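Local coordinates for protein L544 (Acanthamoeba polyphaga mimivirus, PDB 4AMQ) that is a virion-associated protein that probably acts as a metal-dependent nucleotidyl transferase, at residues F26-K29 and L30-Y33; T299-S302 and I303-I307; I317-N320 and I321-K324. One frame throughout, in Å; residues are numbered along the deposited sequence.

In the fold
Interaction 1 caps the start of helix 28-42 in the nucleotidyltransferase part of the chain, whereas interactions 2 and 3 lie on helices 297-311 and 319-331 of the helical part. These two helices follow each other in sequence, and interactions 2 and 3 have centres 16 Å apart and nearest atoms about 5 Å apart without touching. Interaction 1 is 22 Å from interaction 2 and 33 Å from interaction 3, centre to centre. Two manganese ions, both bound by Asp66 and Asp68 and one also by Asp213, mark the probable active site; in interaction 1 the side chain of Phe26 is about 12 Å from a bound manganese ion. Interaction 3 is at the periphery, 25 Å from the chain centre.

Interaction 1 (F26-K29 and L30-Y33); sequences FTYK and LERY
A threonine N-cap opens helix 28-42, with Thr27 OG1 accepting the backbone N-H of Leu30 at 3.1 Å from Leu30 N. The bond is moderately bent, with an angle of 151° at the hydrogen. A chi1 of 62° sets the hydroxyl between the backbone N and the carbonyl carbon of Thr27 and so turns it over the first turn of the helix. The same oxygen also lies 3.4 Å from Leu30 CB, and the two side chains cross at about a right angle.

Behind the cap the regular helix bonds begin: Glu31 N donates to Thr27 O at 3.0 Å, followed by Arg32 N to Tyr28 O and Tyr33 N to Lys29 O.

On another side of this turn, the buried Glu31, its chain extended beyond CG, brings OE1 to the rings of Phe26 and Tyr28. This oxygen meets the edge of the Phe26 ring, in the ring plane, in a tight contact 2.9 Å from Phe26 CZ, below the usual van der Waals distance. The carboxylate is turned 50° against that ring. Tyr28 runs beside Glu31 and points the same way, its CD1 3.6 Å from Glu31 OE1. The two rings also meet each other, Phe26 CE1 standing 4.3 Å above the plane of the Tyr28 ring, over its centre.

The carboxylate is also held by two salt bridges, Glu31 OE1 to Arg60 and Glu31 OE2 to Lys35, which would be expected to favour its ionised form and limit its rotation. Arg60 touches the side chains of both Phe26 and Tyr28, while Leu30 packs on Leu24 and Ile64. A side-chain oxygen accepting the N-H three residues ahead, where no preceding turn supplies a carbonyl, is characteristic of the helix N-cap.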
ATOM      1  N   PHE A  26      -9.147   9.407  13.163  1.00 40.92           N
ATOM      2  CA  PHE A  26     -10.442   9.559  12.519  1.00 41.21           C
ATOM      3  C   PHE A  26     -11.368  10.474  13.322  1.00 40.17           C
ATOM      4  O   PHE A  26     -11.489  10.346  14.542  1.00 39.56           O
ATOM      5  CB  PHE A  26     -11.113   8.206  12.284  1.00 41.69           C
ATOM      6  CG  PHE A  26     -12.372   8.298  11.474  1.00 43.56           C
ATOM      7  CD1 PHE A  26     -13.570   8.650  12.073  1.00 40.71           C
ATOM      8  CD2 PHE A  26     -12.354   8.063  10.111  1.00 44.63           C
ATOM      9  CE1 PHE A  26     -14.727   8.750  11.329  1.00 44.47           C
ATOM     10  CE2 PHE A  26     -13.510   8.160   9.361  1.00 42.73           C
ATOM     11  CZ  PHE A  26     -14.695   8.505   9.972  1.00 44.57           C
ATOM     12  N   THR A  27     -11.993  11.415  12.620  1.00 41.10           N
ATOM     13  CA  THR A  27     -13.090  12.213  13.159  1.00 43.31           C
ATOM     14  C   THR A  27     -14.063  12.473  12.019  1.00 43.74           C
ATOM     15  O   THR A  27     -13.704  12.322  10.850  1.00 40.22           O
ATOM     16  CB  THR A  27     -12.624  13.568  13.737  1.00 42.68           C
ATOM     17  OG1 THR A  27     -12.044  14.365  12.698  1.00 43.63           O
ATOM     18  CG2 THR A  27     -11.614  13.368  14.856  1.00 46.04           C
ATOM     19  N   TYR A  28     -15.292  12.859  12.346  1.00 43.68           N
ATOM     20  CA  TYR A  28     -16.276  13.140  11.308  1.00 43.82           C
ATOM     21  C   TYR A  28     -15.982  14.460  10.606  1.00 43.65           C
ATOM     22  O   TYR A  28     -16.369  14.660   9.454  1.00 44.69           O
ATOM     23  CB  TYR A  28     -17.697  13.098  11.871  1.00 47.11           C
ATOM     24  CG  TYR A  28     -18.156  11.694  12.165  1.00 50.29           C
ATOM     25  CD1 TYR A  28     -18.594  10.867  11.145  1.00 50.49           C
ATOM     26  CD2 TYR A  28     -18.136  11.188  13.453  1.00 55.30           C
ATOM     27  CE1 TYR A  28     -19.003   9.582  11.398  1.00 52.03           C
ATOM     28  CE2 TYR A  28     -18.548   9.901  13.716  1.00 54.23           C
ATOM     29  CZ  TYR A  28     -18.981   9.100  12.682  1.00 60.13           C
ATOM     30  OH  TYR A  28     -19.395   7.809  12.927  1.00 61.03           O
ATOM     31  N   LYS A  29     -15.286  15.354  11.301  1.00 39.91           N
ATOM     32  CA  LYS A  29     -14.805  16.585  10.687  1.00 46.24           C
ATOM     33  C   LYS A  29     -13.820  16.239   9.575  1.00 41.30           C
ATOM     34  O   LYS A  29     -13.846  16.828   8.495  1.00 43.81           O
ATOM     35  CB  LYS A  29     -14.133  17.477  11.733  1.00 40.68           C
ATOM     36  CG  LYS A  29     -13.508  18.740  11.168  1.00 52.94           C
ATOM     37  CD  LYS A  29     -12.819  19.555  12.251  1.00 51.80           C
ATOM     38  CE  LYS A  29     -12.173  20.801  11.673  1.00 57.81           C
ATOM     39  NZ  LYS A  29     -13.178  21.719  11.068  1.00 64.00           N
ATOM     40  N   LEU A  30     -12.958  15.267   9.848  1.00 40.71           N
ATOM     41  CA  LEU A  30     -11.978  14.811   8.870  1.00 43.74           C
ATOM     42  C   LEU A  30     -12.642  14.079   7.703  1.00 39.79           C
ATOM     43  O   LEU A  30     -12.324  14.340   6.543  1.00 37.79           O
ATOM     44  CB  LEU A  30     -10.934  13.916   9.538  1.00 42.68           C
ATOM     45  CG  LEU A  30      -9.771  13.471   8.652  1.00 44.22           C
ATOM     46  CD1 LEU A  30      -9.087  14.676   8.029  1.00 46.40           C
ATOM     47  CD2 LEU A  30      -8.781  12.645   9.453  1.00 43.41           C
ATOM     48  N   GLU A  31     -13.564  13.167   8.010  1.00 37.18           N
ATOM     49  CA  GLU A  31     -14.293  12.437   6.973  1.00 35.93           C
ATOM     50  C   GLU A  31     -15.013  13.395   6.029  1.00 40.07           C
ATOM     51  O   GLU A  31     -14.959  13.240   4.808  1.00 36.93           O
ATOM     52  CB  GLU A  31     -15.301  11.460   7.592  1.00 41.36           C
ATOM     53  CG  GLU A  31     -16.015  10.581   6.562  1.00 45.23           C
ATOM     54  CD  GLU A  31     -17.098   9.697   7.165  1.00 51.03           C
ATOM     55  OE1 GLU A  31     -16.970   9.297   8.340  1.00 52.82           O
ATOM     56  OE2 GLU A  31     -18.086   9.405   6.458  1.00 59.30           O
ATOM     57  N   ARG A  32     -15.686  14.388   6.602  1.00 41.28           N
ATOM     58  CA  ARG A  32     -16.408  15.375   5.809  1.00 43.31           C
ATOM     59  C   ARG A  32     -15.439  16.163   4.931  1.00 40.06           C
ATOM     60  O   ARG A  32     -15.717  16.421   3.760  1.00 40.27           O
ATOM     61  CB  ARG A  32     -17.200  16.323   6.716  1.00 41.83           C
ATOM     62  CG  ARG A  32     -18.350  17.049   6.025  1.00 43.85           C
ATOM     63  CD  ARG A  32     -19.658  16.269   6.130  1.00 59.06           C
ATOM     64  NE  ARG A  32     -19.707  15.109   5.242  1.00 60.81           N
ATOM     65  CZ  ARG A  32     -20.290  15.107   4.047  1.00 64.76           C
ATOM     66  NH1 ARG A  32     -20.877  16.208   3.592  1.00 62.67           N
ATOM     67  NH2 ARG A  32     -20.289  14.006   3.307  1.00 69.28           N
ATOM     68  N   TYR A  33     -14.298  16.543   5.500  1.00 38.89           N
ATOM     69  CA  TYR A  33     -13.269  17.239   4.736  1.00 41.68           C
ATOM     70  C   TYR A  33     -12.809  16.388   3.557  1.00 41.07           C
ATOM     71  O   TYR A  33     -12.665  16.887   2.442  1.00 40.19           O
ATOM     72  CB  TYR A  33     -12.076  17.595   5.622  1.00 40.53           C
ATOM     73  CG  TYR A  33     -10.916  18.196   4.859  1.00 42.76           C
ATOM     74  CD1 TYR A  33     -10.929  19.531   4.474  1.00 44.62           C
ATOM     75  CD2 TYR A  33      -9.806  17.430   4.525  1.00 42.05           C
ATOM     76  CE1 TYR A  33      -9.871  20.086   3.777  1.00 44.95           C
ATOM     77  CE2 TYR A  33      -8.744  17.974   3.827  1.00 40.96           C
ATOM     78  CZ  TYR A  33      -8.781  19.303   3.454  1.00 46.73           C
ATOM     79  OH  TYR A  33      -7.723  19.849   2.760  1.00 42.02           O
TER

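Interaction 2 (T299-S302 and I303-I307); sequences TAKS and IIISI
Four successive i to i+4 backbone bonds, from Ile303 N to Thr299 O through Ser306 N to Ser302 O, run between residues 299-302 and 303-307 with nearly straight N-H geometry (158° to 165°). Two serine hydroxyls fold back onto this backbone. Ser302 OG donates to Thr299 O at 2.8 Å, and Ile303 N reaches that carbonyl from the same face of its plane at 3.1 Å. A chi1 of 74° brings the Ser302 hydroxyl back over the preceding turn. Ser306 repeats the pattern one turn later: its OG donates to Ile303 O at 2.8 Å, an oxygen that also accepts from Ile307 N. Each of these two carbonyls is therefore gripped by two donors.

On the exposed side, Lys301 and Ile305 lie alongside each other and point the same way, with Lys301 CG 3.8 Å from Ile305 CD1. Elsewhere around the helix, Ile304 packs on Trp341 and Leu345, and Ile303 on Tyr286 and Pro209. The arrangement is that of a helix with one buried face, set against helices 274-292 and 334-368 and strand 209-217, with serines bonded to the carbonyls three residues before them.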
ATOM      1  N   THR A 299       8.794  17.122   1.738  1.00 27.85           N
ATOM      2  CA  THR A 299       7.851  16.059   2.061  1.00 30.20           C
ATOM      3  C   THR A 299       8.527  14.985   2.905  1.00 28.81           C
ATOM      4  O   THR A 299       7.941  14.481   3.864  1.00 25.03           O
ATOM      5  CB  THR A 299       7.232  15.437   0.795  1.00 27.67           C
ATOM      6  OG1 THR A 299       6.538  16.454   0.061  1.00 29.97           O
ATOM      7  CG2 THR A 299       6.255  14.328   1.163  1.00 23.10           C
ATOM      8  N   ALA A 300       9.767  14.649   2.556  1.00 24.55           N
ATOM      9  CA  ALA A 300      10.531  13.672   3.323  1.00 25.49           C
ATOM     10  C   ALA A 300      10.685  14.136   4.763  1.00 24.19           C
ATOM     11  O   ALA A 300      10.556  13.350   5.698  1.00 25.49           O
ATOM     12  CB  ALA A 300      11.901  13.441   2.694  1.00 20.73           C
ATOM     13  N   LYS A 301      10.966  15.424   4.929  1.00 26.85           N
ATOM     14  CA  LYS A 301      11.151  16.003   6.250  1.00 28.24           C
ATOM     15  C   LYS A 301       9.864  15.971   7.064  1.00 26.09           C
ATOM     16  O   LYS A 301       9.885  15.660   8.250  1.00 25.68           O
ATOM     17  CB  LYS A 301      11.665  17.443   6.146  1.00 30.08           C
ATOM     18  CG  LYS A 301      11.667  18.177   7.475  1.00 33.67           C
ATOM     19  CD  LYS A 301      12.144  19.617   7.335  1.00 39.65           C
ATOM     20  CE  LYS A 301      13.624  19.690   7.012  1.00 41.97           C
ATOM     21  NZ  LYS A 301      14.118  21.095   7.078  1.00 51.59           N
ATOM     22  N   SER A 302       8.745  16.302   6.430  1.00 24.39           N
ATOM     23  CA  SER A 302       7.472  16.307   7.135  1.00 24.53           C
ATOM     24  C   SER A 302       7.145  14.899   7.642  1.00 26.35           C
ATOM     25  O   SER A 302       6.675  14.729   8.763  1.00 26.33           O
ATOM     26  CB  SER A 302       6.346  16.855   6.247  1.00 27.72           C
ATOM     27  OG  SER A 302       5.960  15.916   5.255  1.00 37.72           O
ATOM     28  N   ILE A 303       7.413  13.895   6.814  1.00 25.33           N
ATOM     29  CA  ILE A 303       7.180  12.510   7.195  1.00 26.52           C
ATOM     30  C   ILE A 303       8.079  12.095   8.360  1.00 25.38           C
ATOM     31  O   ILE A 303       7.607  11.526   9.344  1.00 22.96           O
ATOM     32  CB  ILE A 303       7.390  11.549   6.008  1.00 25.66           C
ATOM     33  CG1 ILE A 303       6.233  11.667   5.011  1.00 23.55           C
ATOM     34  CG2 ILE A 303       7.529  10.112   6.502  1.00 22.46           C
ATOM     35  CD1 ILE A 303       6.407  10.822   3.758  1.00 21.48           C
ATOM     36  N   ILE A 304       9.371  12.393   8.243  1.00 26.78           N
ATOM     37  CA  ILE A 304      10.345  12.053   9.281  1.00 26.04           C
ATOM     38  C   ILE A 304      10.019  12.730  10.611  1.00 26.08           C
ATOM     39  O   ILE A 304      10.117  12.120  11.673  1.00 27.05           O
ATOM     40  CB  ILE A 304      11.774  12.438   8.859  1.00 22.59           C
ATOM     41  CG1 ILE A 304      12.256  11.543   7.716  1.00 26.41           C
ATOM     42  CG2 ILE A 304      12.728  12.342  10.044  1.00 26.28           C
ATOM     43  CD1 ILE A 304      12.425  10.092   8.106  1.00 25.38           C
ATOM     44  N   ILE A 305       9.631  13.996  10.549  1.00 27.14           N
ATOM     45  CA  ILE A 305       9.247  14.726  11.752  1.00 28.26           C
ATOM     46  C   ILE A 305       8.041  14.099  12.448  1.00 31.92           C
ATOM     47  O   ILE A 305       8.029  13.956  13.675  1.00 28.54           O
ATOM     48  CB  ILE A 305       8.956  16.201  11.443  1.00 27.96           C
ATOM     49  CG1 ILE A 305      10.275  16.961  11.260  1.00 33.00           C
ATOM     50  CG2 ILE A 305       8.124  16.822  12.555  1.00 30.42           C
ATOM     51  CD1 ILE A 305      10.103  18.431  10.926  1.00 34.21           C
ATOM     52  N   SER A 306       7.027  13.722  11.670  1.00 23.58           N
ATOM     53  CA  SER A 306       5.831  13.116  12.243  1.00 24.95           C
ATOM     54  C   SER A 306       6.148  11.772  12.885  1.00 26.87           C
ATOM     55  O   SER A 306       5.544  11.400  13.888  1.00 32.55           O
ATOM     56  CB  SER A 306       4.736  12.943  11.184  1.00 28.03           C
ATOM     57  OG  SER A 306       5.050  11.886  10.291  1.00 26.35           O
ATOM     58  N   ILE A 307       7.097  11.047  12.301  1.00 26.87           N
ATOM     59  CA  ILE A 307       7.451   9.716  12.787  1.00 26.51           C
ATOM     60  C   ILE A 307       8.241   9.787  14.091  1.00 33.35           C
ATOM     61  O   ILE A 307       8.018   8.995  15.006  1.00 29.99           O
ATOM     62  CB  ILE A 307       8.255   8.924  11.732  1.00 28.83           C
ATOM     63  CG1 ILE A 307       7.345   8.513  10.570  1.00 27.84           C
ATOM     64  CG2 ILE A 307       8.908   7.699  12.357  1.00 27.03           C
ATOM     65  CD1 ILE A 307       8.022   7.638   9.535  1.00 29.66           C
TER

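Interaction 3 (I317-N320 and I321-K324); sequences IDMN and IIDK
Met319 folds against Ile322 just beyond the aspartate N-cap of helix 319-331, forming the closely packed part of this first turn. Bends at chi2 and chi3 (-60° and -68°) curl the methionine back, so that both its SD and its CE lie 3.6 Å from Ile322 CG1. Ile322, itself buried, continues this apolar side onto Ile308 and Ile311 of helix 297-311. Ile321, also buried, lies against Gln347 of helix 334-368, and its CG1 comes 3.9 Å from Asp318 OD2, the two side chains crossing at about a right angle.

The solvent side is looser and polar, with Asn320 and Asp323 both exposed. Lys324 is exposed too, though its NZ is hydrogen-bonded to Gln347. Beneath these side chains the backbone bonds settle into helical spacing, Asp323 N donating to Met319 O and Lys324 N to Asn320 O.

At the cap, Ile321 N donates to Asp318 O three residues back, at 3.0 Å. Asp318 OD1 accepts the N-H of Asn320 at 3.2 Å from Asn320 N, which approaches 63° out of the carboxylate plane.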
ATOM      1  N   ILE A 317      10.804  -0.032  21.382  1.00 41.18           N
ATOM      2  CA  ILE A 317      11.517   0.473  20.215  1.00 37.84           C
ATOM      3  C   ILE A 317      12.959   0.836  20.551  1.00 43.32           C
ATOM      4  O   ILE A 317      13.227   1.489  21.559  1.00 43.52           O
ATOM      5  CB  ILE A 317      10.801   1.699  19.598  1.00 40.40           C
ATOM      6  CG1 ILE A 317       9.380   1.326  19.182  1.00 38.33           C
ATOM      7  CG2 ILE A 317      11.564   2.221  18.390  1.00 36.59           C
ATOM      8  CD1 ILE A 317       9.329   0.192  18.184  1.00 31.88           C
ATOM      9  N   ASP A 318      13.886   0.400  19.704  1.00 39.98           N
ATOM     10  CA  ASP A 318      15.283   0.780  19.846  1.00 43.95           C
ATOM     11  C   ASP A 318      15.446   2.254  19.501  1.00 46.48           C
ATOM     12  O   ASP A 318      15.630   2.611  18.338  1.00 48.00           O
ATOM     13  CB  ASP A 318      16.163  -0.075  18.934  1.00 45.52           C
ATOM     14  CG  ASP A 318      17.631   0.274  19.049  1.00 47.87           C
ATOM     15  OD1 ASP A 318      18.002   0.966  20.018  1.00 53.04           O
ATOM     16  OD2 ASP A 318      18.415  -0.150  18.175  1.00 52.98           O
ATOM     17  N   MET A 319      15.375   3.108  20.517  1.00 47.99           N
ATOM     18  CA  MET A 319      15.429   4.553  20.309  1.00 50.10           C
ATOM     19  C   MET A 319      16.770   5.052  19.772  1.00 47.87           C
ATOM     20  O   MET A 319      16.908   6.228  19.443  1.00 48.11           O
ATOM     21  CB  MET A 319      15.048   5.299  21.591  1.00 51.02           C
ATOM     22  CG  MET A 319      13.581   5.158  21.965  1.00 45.02           C
ATOM     23  SD  MET A 319      12.487   5.791  20.676  1.00 53.41           S
ATOM     24  CE  MET A 319      12.835   7.546  20.775  1.00 49.73           C
ATOM     25  N   ASN A 320      17.754   4.162  19.679  1.00 48.78           N
ATOM     26  CA  ASN A 320      19.022   4.503  19.039  1.00 51.12           C
ATOM     27  C   ASN A 320      18.831   4.782  17.555  1.00 49.16           C
ATOM     28  O   ASN A 320      19.536   5.606  16.973  1.00 48.67           O
ATOM     29  CB  ASN A 320      20.055   3.391  19.223  1.00 51.99           C
ATOM     30  CG  ASN A 320      20.500   3.239  20.661  1.00 62.04           C
ATOM     31  OD1 ASN A 320      20.349   4.155  21.471  1.00 62.67           O
ATOM     32  ND2 ASN A 320      21.059   2.079  20.988  1.00 63.85           N
ATOM     33  N   ILE A 321      17.880   4.080  16.944  1.00 51.20           N
ATOM     34  CA  ILE A 321      17.528   4.313  15.548  1.00 47.48           C
ATOM     35  C   ILE A 321      17.070   5.755  15.369  1.00 44.23           C
ATOM     36  O   ILE A 321      17.425   6.419  14.394  1.00 47.61           O
ATOM     37  CB  ILE A 321      16.399   3.370  15.075  1.00 46.77           C
ATOM     38  CG1 ILE A 321      16.795   1.902  15.267  1.00 52.26           C
ATOM     39  CG2 ILE A 321      16.037   3.651  13.621  1.00 36.94           C
ATOM     40  CD1 ILE A 321      18.066   1.501  14.537  1.00 53.38           C
ATOM     41  N   ILE A 322      16.280   6.234  16.326  1.00 48.80           N
ATOM     42  CA  ILE A 322      15.775   7.602  16.312  1.00 47.90           C
ATOM     43  C   ILE A 322      16.909   8.624  16.415  1.00 46.72           C
ATOM     44  O   ILE A 322      16.930   9.618  15.680  1.00 44.64           O
ATOM     45  CB  ILE A 322      14.759   7.835  17.452  1.00 49.20           C
ATOM     46  CG1 ILE A 322      13.611   6.822  17.360  1.00 52.83           C
ATOM     47  CG2 ILE A 322      14.251   9.276  17.439  1.00 48.20           C
ATOM     48  CD1 ILE A 322      12.893   6.821  16.022  1.00 52.16           C
ATOM     49  N   ASP A 323      17.850   8.380  17.326  1.00 50.59           N
ATOM     50  CA  ASP A 323      19.007   9.259  17.476  1.00 44.89           C
ATOM     51  C   ASP A 323      19.832   9.315  16.188  1.00 44.54           C
ATOM     52  O   ASP A 323      20.313  10.377  15.795  1.00 46.74           O
ATOM     53  CB  ASP A 323      19.889   8.810  18.645  1.00 50.98           C
ATOM     54  CG  ASP A 323      19.181   8.912  19.985  1.00 60.81           C
ATOM     55  OD1 ASP A 323      18.163   9.635  20.066  1.00 60.71           O
ATOM     56  OD2 ASP A 323      19.642   8.275  20.958  1.00 58.85           O
ATOM     57  N   LYS A 324      19.996   8.167  15.533  1.00 42.66           N
ATOM     58  CA  LYS A 324      20.696   8.106  14.252  1.00 42.28           C
ATOM     59  C   LYS A 324      19.987   8.934  13.178  1.00 42.75           C
ATOM     60  O   LYS A 324      20.630   9.521  12.308  1.00 43.90           O
ATOM     61  CB  LYS A 324      20.838   6.657  13.780  1.00 43.14           C
ATOM     62  CG  LYS A 324      21.836   5.834  14.577  1.00 50.63           C
ATOM     63  CD  LYS A 324      22.350   4.635  13.774  1.00 55.06           C
ATOM     64  CE  LYS A 324      21.259   3.629  13.456  1.00 53.18           C
ATOM     65  NZ  LYS A 324      21.757   2.519  12.583  1.00 54.44           N
TER